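Local structure of hemin degrading factor (Pseudomonas aeruginosa, 4MF9) at residues 82-86 against 87-91; 155-158 against 159-163; 242-245 against 246-249; 290-294 against 295-299. The protein binds heme and probably takes part in its trafficking and degradation in Pseudomonas aeruginosa. All blocks are in the same frame, centred on the assembly; numbering follows the deposited sequence.

In the fold
Contacts 1, 2 and 4 belong to one antiparallel sheet. Contact 1 is a hairpin in its middle. Strand 78-84 of that hairpin lies beside strand 151-157 of contact 2, and Leu-82 CD1 packs 4.0 Å from Phe-156 CE1. Strand 88-93 lies beside strand 296-301 of contact 4, where Val-89 N probably bonds His-299 O at 2.9 Å. The sheet therefore joins the two HemS/ChuX domains. Contact 3 sits on an edge strand of the other sheet, its centre about 36 Å from that of contact 2. Contact 1 comes within about 12 Å of the heme, measured from the Thr-83 side chain. The other contacts lie away from the known heme-binding residues.

Contact 1. Residues 82-86 against 87-91; sequences LTRNE and HCVHE
Asn-85 OD1 gathers the backbone of the turn. It accepts from His-87 N at 3.0 Å, with the donor in the carbonyl plane. This closes an Asx turn. Cys-88 N adds a weak bond to the same oxygen, Asn-85 OD1, at 3.1 Å. The Asn-85 amide reaches inward because CG sits between its backbone N and carbonyl carbon (chi1 48°). Its ND2 is held by Ile-333 O and Gly-267 O. Across the strand ends, Asn-85 N donates to Cys-88 O.

Arg-84 folds over the same turn. Arg-84 NE meets Asn-85 O at 2.9 Å in an almost straight bond (173°), and Arg-84 NH2 meets Glu-86 O at 3.1 Å. Both oxygens lie in the guanidinium plane, which holds that group flat along the loop. The CG2 methyl of Val-89 covers one face, 3.6 Å from Arg-84 CZ. The other methyl, Val-89 CG1, packs 3.7 Å from Leu-82 CD2, and the two methyls thus touch Leu-82 and Arg-84 on the same face of the hairpin.

At the tip, Glu-86 CG lies over a face of the His-87 ring, 4.0 Å from its centroid. The Glu-86 carboxylate is paired with Arg-37. Thr-83 and His-90 bond each other through their backbones in both directions, and their side chains share Gln-273.

Carbonyls and amides of the reversal are thus bound by two side chains from strand 78-84 and its end, which should stiffen the hairpin tip.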
loop_
_atom_site.group_PDB
_atom_site.type_symbol
_atom_site.label_atom_id
_atom_site.label_comp_id
_atom_site.label_asym_id
_atom_site.label_seq_id
_atom_site.Cartn_x
_atom_site.Cartn_y
_atom_site.Cartn_z
ATOM N N LEU A 82 7.566 -1.492 3.241
ATOM C CA LEU A 82 6.612 -0.532 3.798
ATOM C C LEU A 82 5.796 0.090 2.686
ATOM O O LEU A 82 6.333 0.780 1.818
ATOM C CB LEU A 82 7.326 0.575 4.584
ATOM C CG LEU A 82 6.574 1.424 5.628
ATOM C CD1 LEU A 82 7.603 2.192 6.480
ATOM C CD2 LEU A 82 5.589 2.409 5.021
ATOM N N THR A 83 4.487 -0.145 2.719
ATOM C CA THR A 83 3.583 0.451 1.743
ATOM C C THR A 83 2.417 1.058 2.495
ATOM O O THR A 83 1.884 0.428 3.396
ATOM C CB THR A 83 3.047 -0.616 0.801
ATOM O OG1 THR A 83 4.151 -1.216 0.119
ATOM C CG2 THR A 83 2.074 -0.018 -0.191
ATOM N N ARG A 84 2.027 2.278 2.142
ATOM C CA ARG A 84 0.950 2.944 2.858
ATOM C C ARG A 84 0.124 3.819 1.942
ATOM O O ARG A 84 0.487 4.085 0.797
ATOM C CB ARG A 84 1.518 3.821 3.993
ATOM C CG ARG A 84 2.274 5.045 3.471
ATOM C CD ARG A 84 2.621 6.029 4.563
ATOM N NE ARG A 84 1.429 6.581 5.199
ATOM C CZ ARG A 84 1.434 7.187 6.382
ATOM N NH1 ARG A 84 2.573 7.326 7.062
ATOM N NH2 ARG A 84 0.302 7.655 6.888
ATOM N N ASN A 85 -1.006 4.263 2.465
ATOM C CA ASN A 85 -1.732 5.369 1.882
ATOM C C ASN A 85 -1.881 6.382 3.009
ATOM O O ASN A 85 -1.176 6.288 4.010
ATOM C CB ASN A 85 -3.082 4.899 1.330
ATOM C CG ASN A 85 -3.843 4.030 2.320
ATOM O OD1 ASN A 85 -4.216 4.492 3.391
ATOM N ND2 ASN A 85 -4.074 2.770 1.962
ATOM N N GLU A 86 -2.758 7.326 2.914
ATOM C CA GLU A 86 -2.857 8.358 3.900
ATOM C C GLU A 86 -3.215 7.816 5.263
ATOM O O GLU A 86 -2.646 8.237 6.204
ATOM C CB GLU A 86 -3.792 9.445 3.462
ATOM C CG GLU A 86 -3.856 10.619 4.390
ATOM C CD GLU A 86 -2.566 11.398 4.462
ATOM O OE1 GLU A 86 -2.277 11.948 5.497
ATOM O OE2 GLU A 86 -1.839 11.481 3.473
ATOM N N HIS A 87 -4.111 6.833 5.327
ATOM C CA HIS A 87 -4.632 6.391 6.631
ATOM C C HIS A 87 -4.209 5.022 7.131
ATOM O O HIS A 87 -4.592 4.619 8.230
ATOM C CB HIS A 87 -6.155 6.498 6.646
ATOM C CG HIS A 87 -6.634 7.899 6.479
ATOM N ND1 HIS A 87 -6.339 8.891 7.391
ATOM C CD2 HIS A 87 -7.329 8.492 5.483
ATOM C CE1 HIS A 87 -6.858 10.032 6.974
ATOM N NE2 HIS A 87 -7.465 9.815 5.820
ATOM N N CYS A 88 -3.418 4.308 6.341
ATOM C CA CYS A 88 -3.028 2.965 6.737
ATOM C C CYS A 88 -1.637 2.608 6.249
ATOM O O CYS A 88 -1.310 2.791 5.076
ATOM C CB CYS A 88 -4.059 1.944 6.240
ATOM S SG CYS A 88 -3.891 0.306 6.957
ATOM N N VAL A 89 -0.833 2.093 7.174
ATOM C CA VAL A 89 0.530 1.670 6.901
ATOM C C VAL A 89 0.679 0.166 7.084
ATOM O O VAL A 89 0.326 -0.381 8.130
ATOM C CB VAL A 89 1.519 2.341 7.869
ATOM C CG1 VAL A 89 2.924 1.857 7.585
ATOM C CG2 VAL A 89 1.417 3.857 7.769
ATOM N N HIS A 90 1.236 -0.482 6.065
ATOM C CA HIS A 90 1.448 -1.923 6.044
ATOM C C HIS A 90 2.969 -2.201 6.088
ATOM O O HIS A 90 3.709 -1.780 5.188
ATOM C CB HIS A 90 0.832 -2.439 4.739
ATOM C CG HIS A 90 0.540 -3.909 4.710
ATOM N ND1 HIS A 90 1.525 -4.872 4.748
ATOM C CD2 HIS A 90 -0.628 -4.572 4.544
ATOM C CE1 HIS A 90 0.973 -6.069 4.643
ATOM N NE2 HIS A 90 -0.332 -5.915 4.525
ATOM N N GLU A 91 3.457 -2.879 7.101
ATOM C CA GLU A 91 4.849 -3.272 7.200
ATOM C C GLU A 91 5.013 -4.757 7.275
ATOM O O GLU A 91 4.631 -5.367 8.234
ATOM C CB GLU A 91 5.576 -2.617 8.397
ATOM C CG GLU A 91 5.596 -1.134 8.378
ATOM C CD GLU A 91 6.247 -0.443 9.574
ATOM O OE1 GLU A 91 6.888 -1.019 10.388
ATOM O OE2 GLU A 91 6.122 0.724 9.599
HETATM O O HOH W 1 -6.030 6.218 3.500
HETATM O O HOH W 2 -3.832 9.557 8.817
#

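Contact 2. Residues 155-158 against 159-163; sequences VFLA and EASDV
The Glu-159 carboxylate turns back on Ala-158, with Glu-159 OE2 3.2 Å from Ala-158 CB. A bend at chi2 brings it there. The peptide carbonyl of Ala-158 is met from above its plane by Ser-161 N, 60° out and not on a lone pair. Ser-161 N donates to Ala-158 O at 3.2 Å, and the bond is straight at the hydrogen (171°). It closes a type I beta turn from Ala-158 to Ser-161.

The Ser-161 hydroxyl ties the turn a second time. Ser-161 OG accepts from Ala-158 N at 2.8 Å. With chi1 -56°, OG lies beside its own backbone N and anti to the carbonyl carbon, within reach of Ala-158 N. The same OG is bonded to Pro-78 O, and the one hydroxyl joins the turn to the start of strand 78-84. Leu-157 CG touches Ser-161 CB at 3.7 Å. Glu-159 N is buried here and has no partner in the model.

Beyond the turn, Asp-162 is the centre of an inverse gamma turn. Its OD1 accepts from Arg-164 N, just before helix 166-173.

The contact lies at the surface, where the chain leaves strand 151-157. Phe-156 packs on strand 138-146 and on Met-80 and Leu-82 of strand 78-84, while Leu-157 touches Leu-76. The turn then leads the chain from the sheet into helix 166-173.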
loop_
_atom_site.group_PDB
_atom_site.type_symbol
_atom_site.label_atom_id
_atom_site.label_comp_id
_atom_site.label_asym_id
_atom_site.label_seq_id
_atom_site.Cartn_x
_atom_site.Cartn_y
_atom_site.Cartn_z
ATOM N N VAL A 155 11.695 -0.087 1.015
ATOM C CA VAL A 155 12.198 -1.312 1.617
ATOM C C VAL A 155 13.375 -1.027 2.534
ATOM O O VAL A 155 14.348 -0.367 2.149
ATOM C CB VAL A 155 12.415 -2.491 0.595
ATOM C CG1 VAL A 155 11.800 -2.181 -0.776
ATOM C CG2 VAL A 155 13.831 -2.906 0.482
ATOM N N PHE A 156 13.237 -1.482 3.773
ATOM C CA PHE A 156 14.197 -1.168 4.814
ATOM C C PHE A 156 15.050 -2.377 5.135
ATOM O O PHE A 156 14.535 -3.483 5.298
ATOM C CB PHE A 156 13.461 -0.695 6.071
ATOM C CG PHE A 156 13.019 0.739 6.006
ATOM C CD1 PHE A 156 11.837 1.086 5.360
ATOM C CD2 PHE A 156 13.790 1.745 6.583
ATOM C CE1 PHE A 156 11.432 2.413 5.291
ATOM C CE2 PHE A 156 13.384 3.066 6.523
ATOM C CZ PHE A 156 12.201 3.402 5.876
ATOM N N LEU A 157 16.362 -2.178 5.214
ATOM C CA LEU A 157 17.221 -3.230 5.735
ATOM C C LEU A 157 16.955 -3.399 7.237
ATOM O O LEU A 157 16.728 -2.425 7.954
ATOM C CB LEU A 157 18.695 -2.942 5.449
ATOM C CG LEU A 157 19.256 -3.449 4.121
ATOM C CD1 LEU A 157 18.764 -2.624 2.927
ATOM C CD2 LEU A 157 20.777 -3.469 4.189
ATOM N N ALA A 158 16.978 -4.604 7.722
ATOM C CA ALA A 158 16.771 -4.819 9.119
ATOM C C ALA A 158 17.870 -5.668 9.739
ATOM O O ALA A 158 18.889 -5.835 9.162
ATOM C CB ALA A 158 15.409 -5.377 9.372
ATOM N N GLU A 159 17.584 -6.178 10.887
ATOM C CA GLU A 159 18.530 -6.826 11.759
ATOM C C GLU A 159 19.223 -7.938 11.000
ATOM O O GLU A 159 20.396 -8.152 11.166
ATOM C CB GLU A 159 17.663 -7.449 12.833
ATOM C CG GLU A 159 16.924 -6.482 13.720
ATOM C CD GLU A 159 15.537 -6.033 13.269
ATOM O OE1 GLU A 159 15.064 -5.069 13.869
ATOM O OE2 GLU A 159 14.910 -6.582 12.344
ATOM N N ALA A 160 18.481 -8.589 10.115
ATOM C CA ALA A 160 18.807 -9.857 9.463
ATOM C C ALA A 160 19.135 -9.722 7.974
ATOM O O ALA A 160 19.237 -10.728 7.264
ATOM C CB ALA A 160 17.675 -10.853 9.662
ATOM N N SER A 161 19.283 -8.488 7.497
ATOM C CA SER A 161 19.633 -8.256 6.095
ATOM C C SER A 161 21.105 -8.551 5.833
ATOM O O SER A 161 21.931 -8.430 6.733
ATOM C CB SER A 161 19.330 -6.812 5.693
ATOM O OG SER A 161 17.976 -6.474 5.935
ATOM N N ASP A 162 21.438 -8.857 4.591
ATOM C CA ASP A 162 22.831 -9.075 4.224
ATOM C C ASP A 162 23.496 -7.744 3.924
ATOM O O ASP A 162 23.576 -7.287 2.830
ATOM C CB ASP A 162 22.988 -10.020 3.043
ATOM C CG ASP A 162 24.434 -10.196 2.631
ATOM O OD1 ASP A 162 25.296 -9.812 3.391
ATOM O OD2 ASP A 162 24.702 -10.686 1.560
ATOM N N VAL A 163 24.053 -7.121 4.935
ATOM C CA VAL A 163 24.553 -5.778 4.796
ATOM C C VAL A 163 25.600 -5.664 3.710
ATOM O O VAL A 163 25.741 -4.661 3.128
ATOM C CB VAL A 163 25.026 -5.213 6.147
ATOM C CG1 VAL A 163 25.284 -3.735 6.067
ATOM C CG2 VAL A 163 23.994 -5.508 7.220
#

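Contact 3. Residues 242-245 against 246-249; sequences RLDN and GDLA
Asp-244 OD2 accepts from Gly-246 N at 2.9 Å. The amide comes to the anti side of the oxygen, 33° out of the carboxylate plane. With CG opposite its own backbone N (chi1 -180°), Asp-244 reaches forward along the chain to make this capping bond. Its carbonyl takes a second amide: Asp-247 N donates to Asp-244 O, also at 2.9 Å. This donor stands above the carbonyl plane, 44° out of it. The bond closes a type I beta turn from Asp-244 to Asp-247. One residue thus binds two successive amides, one through its side chain and one through its main chain.

The Asp-247 carboxylate lies close by. Asp-247 OD1 is 4.4 Å from Asp-244 OD2, and the two would probably repel each other if both are charged. A water between them donates to both oxygens, at 2.7 Å to Asp-247 OD1, and should ease this.

A second water links the next turn. It donates to Asn-245 O and accepts from Ala-249 N, each at 3.0 Å, and so bridges a carbonyl to the amide four residues on.

The outer shell fixes the turn. Asn-245 ND2 bonds Ala-306 O, next to strand 307-313. Leu-248 packs on Leu-308, Val-334 and Leu-336, while Asp-247 touches Trp-323 and Phe-357. On the strand side, Leu-243 also packs against Trp-323 and bonds Leu-308 through its backbone.

This is an Asx turn combined with a beta turn, a common way to begin a helix. Here it links edge strand 240-243 to helix 247-258.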
loop_
_atom_site.group_PDB
_atom_site.type_symbol
_atom_site.label_atom_id
_atom_site.label_comp_id
_atom_site.label_asym_id
_atom_site.label_seq_id
_atom_site.Cartn_x
_atom_site.Cartn_y
_atom_site.Cartn_z
ATOM N N ARG A 242 -23.250 -1.450 3.620
ATOM C CA ARG A 242 -22.473 -0.572 4.509
ATOM C C ARG A 242 -22.484 -1.035 5.961
ATOM O O ARG A 242 -23.468 -1.473 6.439
ATOM C CB ARG A 242 -22.907 0.865 4.382
ATOM C CG ARG A 242 -21.816 1.903 4.570
ATOM C CD ARG A 242 -22.388 3.248 4.242
ATOM N NE ARG A 242 -21.519 4.359 4.451
ATOM C CZ ARG A 242 -21.659 5.232 5.423
ATOM N NH1 ARG A 242 -22.619 5.077 6.275
ATOM N NH2 ARG A 242 -20.838 6.237 5.570
ATOM N N LEU A 243 -21.356 -0.909 6.616
ATOM C CA LEU A 243 -21.175 -1.313 8.004
ATOM C C LEU A 243 -20.787 -0.138 8.899
ATOM O O LEU A 243 -20.256 0.878 8.430
ATOM C CB LEU A 243 -20.086 -2.380 8.106
ATOM C CG LEU A 243 -20.270 -3.624 7.251
ATOM C CD1 LEU A 243 -19.025 -4.494 7.323
ATOM C CD2 LEU A 243 -21.518 -4.408 7.671
ATOM N N ASP A 244 -21.032 -0.270 10.187
ATOM C CA ASP A 244 -20.624 0.759 11.109
ATOM C C ASP A 244 -19.084 0.829 11.036
ATOM O O ASP A 244 -18.464 -0.123 11.127
ATOM C CB ASP A 244 -21.059 0.389 12.507
ATOM C CG ASP A 244 -20.675 1.426 13.515
ATOM O OD1 ASP A 244 -21.524 2.238 13.837
ATOM O OD2 ASP A 244 -19.557 1.401 13.958
ATOM N N ASN A 245 -18.547 2.005 10.856
ATOM C CA ASN A 245 -17.109 2.175 10.686
ATOM C C ASN A 245 -16.263 1.532 11.773
ATOM O O ASN A 245 -15.130 1.117 11.521
ATOM C CB ASN A 245 -16.767 3.654 10.560
ATOM C CG ASN A 245 -17.190 4.228 9.233
ATOM O OD1 ASN A 245 -17.379 3.499 8.255
ATOM N ND2 ASN A 245 -17.338 5.546 9.181
ATOM N N GLY A 246 -16.812 1.450 12.985
ATOM C CA GLY A 246 -16.066 0.908 14.107
ATOM C C GLY A 246 -15.976 -0.603 14.085
ATOM O O GLY A 246 -15.256 -1.198 14.878
ATOM N N ASP A 247 -16.758 -1.256 13.236
ATOM C CA ASP A 247 -16.731 -2.712 13.120
ATOM C C ASP A 247 -15.381 -3.277 12.637
ATOM O O ASP A 247 -15.062 -4.376 12.941
ATOM C CB ASP A 247 -17.908 -3.255 12.274
ATOM C CG ASP A 247 -19.245 -3.255 13.024
ATOM O OD1 ASP A 247 -19.227 -2.945 14.197
ATOM O OD2 ASP A 247 -20.288 -3.575 12.454
ATOM N N LEU A 248 -14.668 -2.546 11.786
ATOM C CA LEU A 248 -13.436 -3.075 11.215
ATOM C C LEU A 248 -12.427 -3.501 12.284
ATOM O O LEU A 248 -11.869 -4.593 12.204
ATOM C CB LEU A 248 -12.808 -2.069 10.247
ATOM C CG LEU A 248 -11.467 -2.487 9.635
ATOM C CD1 LEU A 248 -11.556 -3.768 8.822
ATOM C CD2 LEU A 248 -10.942 -1.357 8.806
ATOM N N ALA A 249 -12.217 -2.664 13.298
ATOM C CA ALA A 249 -11.314 -3.011 14.400
ATOM C C ALA A 249 -11.806 -4.245 15.161
ATOM O O ALA A 249 -11.015 -5.092 15.597
ATOM C CB ALA A 249 -11.169 -1.829 15.357
HETATM O O HOH W 3 -18.612 -0.875 15.880
HETATM O O HOH W 4 -12.689 0.237 12.973
#

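Contact 4. Residues 290-294 against 295-299; sequences NVLDP and EFNLH
Asn-290 and His-299 pair across a tight antiparallel beta hairpin made by strands 288-293 and 296-301. The hairpin lies near one edge of a large sheet. His-299 ND1 donates to Asn-290 OD1 at 2.8 Å, with an angle of 164° at the hydrogen. The acceptor lies in the ring plane, while the donor is tilted from the amide carbonyl plane. The amide and ring planes are 64° apart. Both side chains have CG anti to the carbonyl carbon, which brings the amide oxygen and the ring edge together. Asn-290 ND2 is bonded to Lys-283 O, so the amide is held at both ends. Leu-292 CD2 lies 3.8 Å from His-299 CE1 on the same face.

On the other face the contacts between Val-291, Leu-298 and Phe-296 are apolar. Val-291 CB meets Leu-298 CB at 3.7 Å, and Val-291 CG1 reaches Phe-296 CD2 at 3.7 Å. The Phe-296 ring stacks with His-275 and also meets His-90. Leu-298 packs on Val-264 and Val-266. The Asp-293 carboxylate is on this face too, bound by the amides of Cys-280 and Asn-281.

Val-291 and Leu-298 exchange two N-H to O backbone bonds. Asp-293 and Phe-296 pair more loosely next to the turn.

The chain reverses through Pro-294 and Glu-295, and the pairing of Val-291 with Leu-298 makes this an antiparallel beta hairpin, whose strand 296-301 continues the sheet from strand 88-93 of the other HemS/ChuX domain.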
loop_
_atom_site.group_PDB
_atom_site.type_symbol
_atom_site.label_atom_id
_atom_site.label_comp_id
_atom_site.label_asym_id
_atom_site.label_seq_id
_atom_site.Cartn_x
_atom_site.Cartn_y
_atom_site.Cartn_z
ATOM N N ASN A 290 -3.748 -0.945 15.775
ATOM C CA ASN A 290 -2.492 -1.529 15.333
ATOM C C ASN A 290 -2.439 -3.042 15.404
ATOM O O ASN A 290 -2.907 -3.644 16.371
ATOM C CB ASN A 290 -1.318 -0.948 16.153
ATOM C CG ASN A 290 -1.317 0.563 16.176
ATOM O OD1 ASN A 290 -0.872 1.212 15.220
ATOM N ND2 ASN A 290 -1.805 1.144 17.276
ATOM N N VAL A 291 -1.870 -3.653 14.368
ATOM C CA VAL A 291 -1.449 -5.049 14.430
ATOM C C VAL A 291 0.045 -5.015 14.720
ATOM O O VAL A 291 0.785 -4.292 14.053
ATOM C CB VAL A 291 -1.723 -5.794 13.112
ATOM C CG1 VAL A 291 -1.160 -7.211 13.159
ATOM C CG2 VAL A 291 -3.215 -5.839 12.846
ATOM N N LEU A 292 0.508 -5.825 15.655
ATOM C CA LEU A 292 1.888 -5.744 16.086
ATOM C C LEU A 292 2.554 -7.057 16.287
ATOM O O LEU A 292 2.958 -7.422 17.349
ATOM C CB LEU A 292 1.982 -4.910 17.342
ATOM C CG LEU A 292 1.497 -3.505 17.233
ATOM C CD1 LEU A 292 1.344 -3.004 18.636
ATOM C CD2 LEU A 292 2.454 -2.658 16.451
ATOM N N ASP A 293 2.646 -7.779 15.224
ATOM C CA ASP A 293 3.170 -9.139 15.264
ATOM C C ASP A 293 4.624 -9.163 14.792
ATOM O O ASP A 293 5.076 -8.230 14.114
ATOM C CB ASP A 293 2.301 -10.061 14.399
ATOM C CG ASP A 293 0.947 -10.347 15.029
ATOM O OD1 ASP A 293 0.854 -10.338 16.268
ATOM O OD2 ASP A 293 -0.026 -10.581 14.286
ATOM N N PRO A 294 5.308 -10.252 15.040
ATOM C CA PRO A 294 6.730 -10.285 14.764
ATOM C C PRO A 294 7.034 -9.968 13.289
ATOM O O PRO A 294 7.836 -9.121 13.046
ATOM C CB PRO A 294 7.070 -11.720 15.075
ATOM C CG PRO A 294 6.121 -12.092 16.160
ATOM C CD PRO A 294 5.018 -11.077 16.208
ATOM N N GLU A 295 6.387 -10.605 12.337
ATOM C CA GLU A 295 6.652 -10.345 10.940
ATOM C C GLU A 295 5.716 -9.361 10.243
ATOM O O GLU A 295 5.881 -9.098 9.110
ATOM C CB GLU A 295 6.786 -11.636 10.176
ATOM C CG GLU A 295 7.647 -12.677 10.837
ATOM C CD GLU A 295 9.142 -12.309 10.884
ATOM O OE1 GLU A 295 9.679 -11.841 9.902
ATOM O OE2 GLU A 295 9.812 -12.554 11.903
ATOM N N PHE A 296 4.770 -8.816 10.957
ATOM C CA PHE A 296 3.745 -7.976 10.346
ATOM C C PHE A 296 3.247 -6.890 11.290
ATOM O O PHE A 296 2.725 -7.181 12.370
ATOM C CB PHE A 296 2.553 -8.850 9.928
ATOM C CG PHE A 296 1.381 -8.079 9.367
ATOM C CD1 PHE A 296 1.560 -7.167 8.340
ATOM C CD2 PHE A 296 0.081 -8.318 9.834
ATOM C CE1 PHE A 296 0.477 -6.478 7.807
ATOM C CE2 PHE A 296 -0.998 -7.631 9.318
ATOM C CZ PHE A 296 -0.811 -6.717 8.292
ATOM N N ASN A 297 3.377 -5.647 10.899
ATOM C CA ASN A 297 2.789 -4.549 11.607
ATOM C C ASN A 297 1.825 -3.766 10.736
ATOM O O ASN A 297 2.054 -3.613 9.582
ATOM C CB ASN A 297 3.847 -3.607 12.132
ATOM C CG ASN A 297 4.531 -4.103 13.384
ATOM O OD1 ASN A 297 4.374 -5.208 13.796
ATOM N ND2 ASN A 297 5.254 -3.239 13.998
ATOM N N LEU A 298 0.727 -3.336 11.279
ATOM C CA LEU A 298 -0.256 -2.596 10.535
ATOM C C LEU A 298 -0.661 -1.422 11.393
ATOM O O LEU A 298 -0.976 -1.610 12.518
ATOM C CB LEU A 298 -1.447 -3.507 10.214
ATOM C CG LEU A 298 -2.611 -2.877 9.466
ATOM C CD1 LEU A 298 -2.291 -2.842 7.997
ATOM C CD2 LEU A 298 -3.971 -3.523 9.714
ATOM N N HIS A 299 -0.713 -0.242 10.836
ATOM C CA HIS A 299 -1.093 0.944 11.576
ATOM C C HIS A 299 -2.245 1.630 10.855
ATOM O O HIS A 299 -2.063 2.211 9.776
ATOM C CB HIS A 299 0.126 1.879 11.751
ATOM C CG HIS A 299 1.325 1.200 12.342
ATOM N ND1 HIS A 299 1.338 0.678 13.618
ATOM C CD2 HIS A 299 2.556 0.952 11.828
ATOM C CE1 HIS A 299 2.518 0.138 13.865
ATOM N NE2 HIS A 299 3.275 0.288 12.790
#